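Local structure of Udp-n-acetylglucosamine pyrophosphorylase (Trypanosoma brucei, 4BQH) at residues Asp21-Ala26 against Gly221-Glu226; Leu58-Glu63 against Ser376-His381. The protein probably catalyses the formation of UDP-N-acetylglucosamine and diphosphate from UTP and N-acetylglucosamine 1-phosphate, and is bound here to an allosteric inhibitor. One frame throughout, in Å; residues are numbered along the deposited sequence.

Contact 1. Residues Asp21-Ala26 against Gly221-Glu226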
ATOM      1  N   ASP A  21      16.314  23.336  21.453  1.00 18.38           N
ATOM      2  CA  ASP A  21      15.801  24.401  22.320  1.00 19.81           C
ATOM      3  C   ASP A  21      15.173  25.590  21.594  1.00 19.22           C
ATOM      4  O   ASP A  21      14.354  26.309  22.179  1.00 19.56           O
ATOM      5  CB  ASP A  21      16.891  24.868  23.285  1.00 21.83           C
ATOM      6  CG  ASP A  21      17.154  23.876  24.392  1.00 24.08           C
ATOM      7  OD1 ASP A  21      16.382  22.899  24.566  1.00 24.85           O
ATOM      8  OD2 ASP A  21      18.155  24.085  25.119  1.00 26.59           O
ATOM      9  N   HIS A  22      15.542  25.807  20.331  1.00 18.90           N
ATOM     10  CA  HIS A  22      14.926  26.882  19.538  1.00 19.17           C
ATOM     11  C   HIS A  22      13.435  26.661  19.332  1.00 19.78           C
ATOM     12  O   HIS A  22      12.660  27.615  19.270  1.00 19.94           O
ATOM     13  CB  HIS A  22      15.675  27.087  18.223  1.00 19.62           C
ATOM     14  CG  HIS A  22      15.670  25.871  17.317  1.00 20.96           C
ATOM     15  ND1 HIS A  22      16.267  24.705  17.660  1.00 21.49           N
ATOM     16  CD2 HIS A  22      15.089  25.664  16.058  1.00 20.80           C
ATOM     17  CE1 HIS A  22      16.082  23.802  16.667  1.00 20.08           C
ATOM     18  NE2 HIS A  22      15.369  24.394  15.687  1.00 19.16           N
ATOM     19  N   ILE A  23      13.007  25.397  19.268  1.00 19.48           N
ATOM     20  CA  ILE A  23      11.581  25.079  19.168  1.00 19.57           C
ATOM     21  C   ILE A  23      10.891  25.309  20.515  1.00 20.58           C
ATOM     22  O   ILE A  23       9.776  25.821  20.575  1.00 20.20           O
ATOM     23  CB  ILE A  23      11.371  23.621  18.711  1.00 19.37           C
ATOM     24  CG1 ILE A  23      12.095  23.395  17.368  1.00 20.63           C
ATOM     25  CG2 ILE A  23       9.891  23.279  18.605  1.00 18.98           C
ATOM     26  CD1 ILE A  23      11.822  22.048  16.753  1.00 20.40           C
ATOM     27  N   LEU A  24      11.555  24.895  21.589  1.00 21.19           N
ATOM     28  CA  LEU A  24      11.023  25.044  22.934  1.00 24.35           C
ATOM     29  C   LEU A  24      10.787  26.526  23.187  1.00 24.50           C
ATOM     30  O   LEU A  24       9.729  26.909  23.664  1.00 26.53           O
ATOM     31  CB  LEU A  24      11.996  24.451  23.958  1.00 24.85           C
ATOM     32  CG  LEU A  24      11.535  24.336  25.406  1.00 26.20           C
ATOM     33  CD1 LEU A  24      10.243  23.537  25.514  1.00 28.13           C
ATOM     34  CD2 LEU A  24      12.650  23.697  26.218  1.00 26.35           C
ATOM     35  N   THR A  25      11.755  27.346  22.782  1.00 26.27           N
ATOM     36  CA  THR A  25      11.680  28.820  22.863  1.00 28.44           C
ATOM     37  C   THR A  25      10.461  29.380  22.134  1.00 29.38           C
ATOM     38  O   THR A  25       9.703  30.200  22.693  1.00 30.28           O
ATOM     39  CB  THR A  25      12.972  29.447  22.286  1.00 28.62           C
ATOM     40  OG1 THR A  25      14.064  29.116  23.146  1.00 28.63           O
ATOM     41  CG2 THR A  25      12.881  30.977  22.167  1.00 30.39           C
ATOM     42  N   ALA A  26      10.270  28.941  20.889  1.00 29.73           N
ATOM     43  CA  ALA A  26       9.099  29.335  20.121  1.00 29.18           C
ATOM     44  C   ALA A  26       7.809  28.951  20.876  1.00 29.38           C
ATOM     45  O   ALA A  26       6.925  29.790  21.052  1.00 30.21           O
ATOM     46  CB  ALA A  26       9.149  28.743  18.722  1.00 29.21           C
ATOM     47  N   GLY A 221      22.570  19.896  13.327  1.00 16.94           N
ATOM     48  CA  GLY A 221      21.520  18.984  13.809  1.00 16.11           C
ATOM     49  C   GLY A 221      20.242  19.655  14.313  1.00 15.69           C
ATOM     50  O   GLY A 221      19.360  18.979  14.878  1.00 14.70           O
ATOM     51  N   ARG A 222      20.118  20.965  14.101  1.00 15.42           N
ATOM     52  CA  ARG A 222      18.896  21.685  14.454  1.00 15.82           C
ATOM     53  C   ARG A 222      17.763  21.389  13.489  1.00 14.07           C
ATOM     54  O   ARG A 222      17.953  21.396  12.283  1.00 13.42           O
ATOM     55  CB  ARG A 222      19.117  23.201  14.459  1.00 19.49           C
ATOM     56  CG  ARG A 222      19.937  23.700  15.639  1.00 23.88           C
ATOM     57  CD  ARG A 222      20.106  25.209  15.530  1.00 29.75           C
ATOM     58  NE  ARG A 222      21.286  25.664  16.265  1.00 35.20           N
ATOM     59  CZ  ARG A 222      22.046  26.701  15.909  1.00 38.40           C
ATOM     60  NH1 ARG A 222      21.769  27.402  14.814  1.00 39.83           N
ATOM     61  NH2 ARG A 222      23.098  27.034  16.646  1.00 40.73           N
ATOM     62  N   ILE A 223      16.574  21.196  14.035  1.00 12.66           N
ATOM     63  CA  ILE A 223      15.373  21.126  13.213  1.00 12.18           C
ATOM     64  C   ILE A 223      15.205  22.467  12.499  1.00 12.65           C
ATOM     65  O   ILE A 223      15.325  23.545  13.125  1.00 13.14           O
ATOM     66  CB  ILE A 223      14.126  20.772  14.049  1.00 12.07           C
ATOM     67  CG1 ILE A 223      14.214  19.306  14.500  1.00 12.63           C
ATOM     68  CG2 ILE A 223      12.843  20.952  13.243  1.00 12.89           C
ATOM     69  CD1 ILE A 223      13.150  18.865  15.496  1.00 11.63           C
ATOM     70  N   ILE A 224      14.937  22.402  11.198  1.00 11.65           N
ATOM     71  CA  ILE A 224      14.734  23.607  10.414  1.00 12.28           C
ATOM     72  C   ILE A 224      13.311  24.117  10.632  1.00 13.18           C
ATOM     73  O   ILE A 224      12.376  23.331  10.737  1.00 12.82           O
ATOM     74  CB  ILE A 224      14.985  23.334   8.923  1.00 12.13           C
ATOM     75  CG1 ILE A 224      16.458  22.956   8.687  1.00 11.93           C
ATOM     76  CG2 ILE A 224      14.576  24.547   8.065  1.00 12.60           C
ATOM     77  CD1 ILE A 224      16.718  22.246   7.368  1.00 11.29           C
ATOM     78  N   MET A 225      13.163  25.443  10.734  1.00 13.76           N
ATOM     79  CA  MET A 225      11.856  26.082  10.802  1.00 15.34           C
ATOM     80  C   MET A 225      11.401  26.508   9.412  1.00 15.37           C
ATOM     81  O   MET A 225      12.150  27.188   8.692  1.00 15.13           O
ATOM     82  CB  MET A 225      11.912  27.322  11.725  1.00 17.58           C
ATOM     83  CG  MET A 225      12.416  27.059  13.142  1.00 21.07           C
ATOM     84  SD  MET A 225      11.330  25.915  14.015  1.00 26.68           S
ATOM     85  CE  MET A 225       9.893  26.965  14.306  1.00 22.14           C
ATOM     86  N   GLU A 226      10.197  26.094   9.020  1.00 15.23           N
ATOM     87  CA  GLU A 226       9.589  26.599   7.791  1.00 17.06           C
ATOM     88  C   GLU A 226       9.231  28.087   7.981  1.00 16.38           C
ATOM     89  O   GLU A 226       9.439  28.927   7.085  1.00 16.18           O
ATOM     90  CB  GLU A 226       8.349  25.794   7.437  1.00 19.94           C
ATOM     91  CG  GLU A 226       7.749  26.161   6.083  1.00 24.90           C
ATOM     92  CD  GLU A 226       6.645  25.220   5.632  1.00 29.40           C
ATOM     93  OE1 GLU A 226       6.334  24.238   6.344  1.00 31.07           O
ATOM     94  OE2 GLU A 226       6.087  25.465   4.544  1.00 34.97           O
TER
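H22 reaches from the first turn of helix 21-29 to the loop at 221-226, its NE2 donating to the backbone O of I223 at 2.7 Å. The N-H...O angle is 153°; the nitrogen lies in the carbonyl plane, on a lone pair, while the oxygen stands slightly tilted from the ring plane. This bond holds the NE2 end of the imidazole against the loop. R222 adds its aliphatic stem, CB lying 3.8 Å from CE1 of H22 and CD over one ring face. CG of M225 sits at the ring edge, near its plane, 4.2 Å from CD2 of H22. I23 turns CG1 beside its backbone N (chi1 -57°), bringing it over the other face of the H22 ring, 3.8 Å above the plane; the side chain crosses that of I223 at about a right angle. Its CD1 meets CD1 of I223 at 3.7 Å, and CG1 lies 4.3 Å from SD of M225. I231 of strand 230-234 touches I23, I223 and M225, joining them in one apolar patch. Q20, just before the helix, also bonds the loop, at G221 O and I223 N. The contact docks N-terminal helix 21-29 on the loop leading into edge strand 225-227 of a three-stranded antiparallel sheet.

Contact 2. Residues Leu58-Glu63 against Ser376-His381; sequences LRESLE and SFTQYH. With 9VU ((3S)-3-[2-(1,3-benzodioxol-5-yl)-2-oxidanylidene-ethyl]-4-bromanyl-5-methyl-3-oxidanyl-1H-indol-2-one), chain C.
E60 and T378 cross at about a right angle, the carboxylate of the helix residue meeting the hydroxyl of the loop residue. OG1 of T378 donates to OE1 of E60 at 2.7 Å, approaching from above the carboxylate plane, 62° out of it. E60 gets there with CG anti to the backbone N (chi1 168°) and a bend at chi2. Its other oxygen, OE2, takes a long, weak bond from NE2 of Q379 at 3.4 Å, the carboxylate and amide planes turned 55° apart; water 1 donates to OE2 of E60 and weakly accepts from NE2 of Q379. The opposite end of that amide, OE1 of Q379, bonds R408. S61 points its hydroxyl at the turn: OG weakly accepts from N of Y380 at 3.1 Å, and it is also hydrogen-bonded to V57 O within helix 51-64. Water 2 donates to the O atoms of both S61 and Y380, tying the two backbones together. The Y380 ring runs past S61 to F54 and V57 of the same helix, its OH 3.3 Å from CAV of the inhibitor. Q379 centres an inverse gamma turn, which E60 and S61 hold; its next residue, Y380, lines the inhibitor pocket.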
ATOM      1  N   LEU A  58      19.117  10.977  13.121  1.00 11.29           N
ATOM      2  CA  LEU A  58      19.826  11.844  12.173  1.00 12.00           C
ATOM      3  C   LEU A  58      21.306  11.501  12.163  1.00 12.27           C
ATOM      4  O   LEU A  58      21.917  11.339  11.103  1.00 11.82           O
ATOM      5  CB  LEU A  58      19.670  13.320  12.537  1.00 11.26           C
ATOM      6  CG  LEU A  58      20.461  14.303  11.648  1.00 11.31           C
ATOM      7  CD1 LEU A  58      19.882  14.305  10.235  1.00 12.17           C
ATOM      8  CD2 LEU A  58      20.393  15.697  12.270  1.00 11.77           C
ATOM      9  N   ARG A  59      21.877  11.357  13.354  1.00 12.66           N
ATOM     10  CA  ARG A  59      23.307  11.128  13.463  1.00 13.74           C
ATOM     11  C   ARG A  59      23.730   9.843  12.746  1.00 13.96           C
ATOM     12  O   ARG A  59      24.685   9.851  11.948  1.00 14.31           O
ATOM     13  CB  ARG A  59      23.700  11.066  14.926  1.00 15.00           C
ATOM     14  CG  ARG A  59      25.195  11.059  15.152  1.00 17.59           C
ATOM     15  CD  ARG A  59      25.456  10.887  16.624  1.00 20.36           C
ATOM     16  NE  ARG A  59      26.880  10.840  16.926  1.00 21.93           N
ATOM     17  CZ  ARG A  59      27.343  10.841  18.169  1.00 22.06           C
ATOM     18  NH1 ARG A  59      26.480  10.875  19.177  1.00 21.28           N
ATOM     19  NH2 ARG A  59      28.649  10.807  18.395  1.00 22.79           N
ATOM     20  N   GLU A  60      23.014   8.755  13.021  1.00 14.57           N
ATOM     21  CA  GLU A  60      23.328   7.455  12.450  1.00 16.45           C
ATOM     22  C   GLU A  60      23.043   7.417  10.957  1.00 16.32           C
ATOM     23  O   GLU A  60      23.865   6.920  10.166  1.00 17.27           O
ATOM     24  CB  GLU A  60      22.564   6.331  13.154  1.00 19.45           C
ATOM     25  CG  GLU A  60      22.657   5.009  12.392  1.00 22.34           C
ATOM     26  CD  GLU A  60      23.057   3.811  13.238  1.00 25.49           C
ATOM     27  OE1 GLU A  60      22.835   3.827  14.464  1.00 27.57           O
ATOM     28  OE2 GLU A  60      23.582   2.829  12.667  1.00 26.46           O
ATOM     29  N   SER A  61      21.889   7.963  10.572  1.00 15.90           N
ATOM     30  CA  SER A  61      21.503   7.965   9.155  1.00 17.05           C
ATOM     31  C   SER A  61      22.508   8.740   8.303  1.00 17.99           C
ATOM     32  O   SER A  61      22.785   8.351   7.176  1.00 19.04           O
ATOM     33  CB  SER A  61      20.086   8.489   8.954  1.00 15.77           C
ATOM     34  OG  SER A  61      19.171   7.738   9.738  1.00 13.80           O
ATOM     35  N   LEU A  62      23.051   9.830   8.836  1.00 18.87           N
ATOM     36  CA  LEU A  62      24.103  10.560   8.134  1.00 20.92           C
ATOM     37  C   LEU A  62      25.363   9.714   7.970  1.00 23.65           C
ATOM     38  O   LEU A  62      25.942   9.703   6.883  1.00 26.50           O
ATOM     39  CB  LEU A  62      24.442  11.895   8.815  1.00 20.64           C
ATOM     40  CG  LEU A  62      23.423  13.030   8.606  1.00 19.92           C
ATOM     41  CD1 LEU A  62      23.727  14.211   9.524  1.00 20.44           C
ATOM     42  CD2 LEU A  62      23.308  13.474   7.151  1.00 20.07           C
ATOM     43  N   GLU A  63      25.781   9.019   9.031  1.00 25.52           N
ATOM     44  CA  GLU A  63      26.963   8.114   8.970  1.00 29.07           C
ATOM     45  C   GLU A  63      26.848   7.024   7.899  1.00 30.57           C
ATOM     46  O   GLU A  63      27.792   6.783   7.135  1.00 29.52           O
ATOM     47  CB  GLU A  63      27.210   7.452  10.320  1.00 32.60           C
ATOM     48  CG  GLU A  63      27.750   8.388  11.373  1.00 38.86           C
ATOM     49  CD  GLU A  63      29.056   9.016  10.949  1.00 42.16           C
ATOM     50  OE1 GLU A  63      30.046   8.266  10.760  1.00 45.56           O
ATOM     51  OE2 GLU A  63      29.078  10.257  10.795  1.00 44.82           O
ATOM     52  N   SER A 376      13.605   1.861  18.733  1.00 12.98           N
ATOM     53  CA  SER A 376      15.040   2.095  18.963  1.00 14.03           C
ATOM     54  C   SER A 376      15.859   2.007  17.692  1.00 14.78           C
ATOM     55  O   SER A 376      17.089   2.022  17.732  1.00 16.47           O
ATOM     56  CB  SER A 376      15.577   1.142  20.036  1.00 15.60           C
ATOM     57  OG  SER A 376      15.561  -0.218  19.597  1.00 17.25           O
ATOM     58  N   PHE A 377      15.182   1.956  16.551  1.00 12.82           N
ATOM     59  CA  PHE A 377      15.841   1.728  15.267  1.00 12.64           C
ATOM     60  C   PHE A 377      16.309   3.076  14.732  1.00 12.36           C
ATOM     61  O   PHE A 377      15.545   4.052  14.765  1.00 12.44           O
ATOM     62  CB  PHE A 377      14.806   1.106  14.313  1.00 12.54           C
ATOM     63  CG  PHE A 377      15.277   0.938  12.902  1.00 13.26           C
ATOM     64  CD1 PHE A 377      15.981  -0.197  12.523  1.00 14.57           C
ATOM     65  CD2 PHE A 377      14.932   1.873  11.936  1.00 13.78           C
ATOM     66  CE1 PHE A 377      16.393  -0.374  11.194  1.00 15.50           C
ATOM     67  CE2 PHE A 377      15.346   1.716  10.609  1.00 14.17           C
ATOM     68  CZ  PHE A 377      16.071   0.596  10.242  1.00 14.34           C
ATOM     69  N   THR A 378      17.539   3.127  14.219  1.00 11.84           N
ATOM     70  CA  THR A 378      18.110   4.416  13.833  1.00 12.31           C
ATOM     71  C   THR A 378      18.645   4.467  12.421  1.00 12.30           C
ATOM     72  O   THR A 378      19.163   5.509  12.024  1.00 12.51           O
ATOM     73  CB  THR A 378      19.265   4.831  14.777  1.00 12.93           C
ATOM     74  OG1 THR A 378      20.177   3.744  14.865  1.00 13.75           O
ATOM     75  CG2 THR A 378      18.739   5.166  16.165  1.00 13.50           C
ATOM     76  N   GLN A 379      18.490   3.377  11.665  1.00 11.80           N
ATOM     77  CA  GLN A 379      19.023   3.285  10.287  1.00 13.42           C
ATOM     78  C   GLN A 379      18.042   3.773   9.227  1.00 12.14           C
ATOM     79  O   GLN A 379      17.597   3.017   8.347  1.00 12.14           O
ATOM     80  CB  GLN A 379      19.521   1.857  10.019  1.00 16.35           C
ATOM     81  CG  GLN A 379      20.627   1.485  10.998  1.00 19.85           C
ATOM     82  CD  GLN A 379      21.353   0.199  10.645  1.00 23.68           C
ATOM     83  OE1 GLN A 379      20.926  -0.563   9.768  1.00 26.57           O
ATOM     84  NE2 GLN A 379      22.466  -0.054  11.333  1.00 27.11           N
ATOM     85  N   TYR A 380      17.724   5.061   9.294  1.00 11.49           N
ATOM     86  CA  TYR A 380      16.829   5.649   8.291  1.00 11.33           C
ATOM     87  C   TYR A 380      17.625   6.034   7.054  1.00 11.74           C
ATOM     88  O   TYR A 380      18.870   5.976   7.047  1.00 11.73           O
ATOM     89  CB  TYR A 380      16.120   6.892   8.867  1.00 11.17           C
ATOM     90  CG  TYR A 380      14.976   6.637   9.833  1.00 10.92           C
ATOM     91  CD1 TYR A 380      15.141   5.823  10.964  1.00 11.71           C
ATOM     92  CD2 TYR A 380      13.742   7.263   9.653  1.00 10.83           C
ATOM     93  CE1 TYR A 380      14.109   5.634  11.880  1.00 11.05           C
ATOM     94  CE2 TYR A 380      12.702   7.064  10.549  1.00 10.94           C
ATOM     95  CZ  TYR A 380      12.890   6.257  11.663  1.00 10.95           C
ATOM     96  OH  TYR A 380      11.879   6.070  12.569  1.00 11.22           O
ATOM     97  N   HIS A 381      16.900   6.432   6.011  1.00 12.05           N
ATOM     98  CA  HIS A 381      17.492   6.861   4.756  1.00 12.57           C
ATOM     99  C   HIS A 381      17.534   8.372   4.726  1.00 12.38           C
ATOM    100  O   HIS A 381      16.486   9.033   4.731  1.00 12.45           O
ATOM    101  CB  HIS A 381      16.646   6.340   3.603  1.00 13.49           C
ATOM    102  CG  HIS A 381      16.604   4.841   3.512  1.00 14.56           C
ATOM    103  ND1 HIS A 381      15.796   4.080   4.295  1.00 15.22           N
ATOM    104  CD2 HIS A 381      17.282   3.963   2.678  1.00 15.59           C
ATOM    105  CE1 HIS A 381      15.964   2.781   3.992  1.00 14.74           C
ATOM    106  NE2 HIS A 381      16.873   2.700   2.998  1.00 17.82           N
TER
HETATM  107  OAN 9VU C1539       9.749   8.745  17.327  1.00 13.61           O
HETATM  108  CAH 9VU C1539       8.992   7.756  17.391  1.00 13.99           C
HETATM  109  NAG 9VU C1539       7.956   7.663  18.229  1.00 14.02           N
HETATM  110  CAC 9VU C1539       7.369   6.446  18.064  1.00 13.59           C
HETATM  111  CAB 9VU C1539       6.320   5.931  18.714  1.00 13.80           C
HETATM  112  CAA 9VU C1539       5.831   4.638  18.464  1.00 14.26           C
HETATM  113  CAF 9VU C1539       6.496   3.869  17.502  1.00 14.55           C
HETATM  114  CAJ 9VU C1539       6.039   2.538  17.214  1.00 14.82           C
HETATM  115  CAE 9VU C1539       7.600   4.457  16.845  1.00 13.97           C
HETATM  116 BRA  9VU C1539       8.433   3.405  15.500  1.00 15.30          BR
HETATM  117  CAD 9VU C1539       8.028   5.721  17.118  1.00 13.91           C
HETATM  118  CAI 9VU C1539       9.109   6.549  16.648  1.00 13.97           C
HETATM  119  OAL 9VU C1539      10.362   5.973  17.026  1.00 15.78           O
HETATM  120  CAM 9VU C1539       9.210   6.721  15.108  1.00 13.67           C
HETATM  121  CAO 9VU C1539       8.042   7.521  14.496  1.00 13.40           C
HETATM  122  OAP 9VU C1539       7.257   8.089  15.270  1.00 14.80           O
HETATM  123  CAQ 9VU C1539       7.961   7.609  13.074  1.00 13.19           C
HETATM  124  CAV 9VU C1539       8.680   6.768  12.222  1.00 12.82           C
HETATM  125  CAU 9VU C1539       8.595   6.877  10.884  1.00 12.68           C
HETATM  126  OAY 9VU C1539       9.217   6.131   9.925  1.00 12.32           O
HETATM  127  CAX 9VU C1539       9.087   6.938   8.722  1.00 11.89           C
HETATM  128  OAW 9VU C1539       7.876   7.671   8.945  1.00 11.82           O
HETATM  129  CAT 9VU C1539       7.798   7.777  10.308  1.00 12.53           C
HETATM  130  CAS 9VU C1539       7.062   8.611  11.061  1.00 12.63           C
HETATM  131  CAR 9VU C1539       7.118   8.539  12.452  1.00 13.19           C
HETATM  132  O   HOH W   1      21.878   0.769  13.951  1.00 33.41           O
HETATM  133  O   HOH W   2      20.896   7.143   5.392  1.00 17.13           O

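The two contacts lie about 20 Å apart, centre to centre, and touch where CA of G221 packs on CD2 of L58 at 3.8 Å. Both are partly buried and peripheral, contact 1 about 33 Å and contact 2 about 24 Å from the chain centre. Each sets a helix from the N-terminal part against a loop far along the chain, but the helices and loops differ. Contact 1 centres on one well-formed side-chain-to-backbone bond with isoleucine and methionine packing around it; contact 2 relies on a carboxylate, hydroxyls, an amide and two waters. Contact 2 contributes Y380 to the inhibitor pocket, whereas the I223 side chain of contact 1 stays about 11 Å from the inhibitor between nearest atoms.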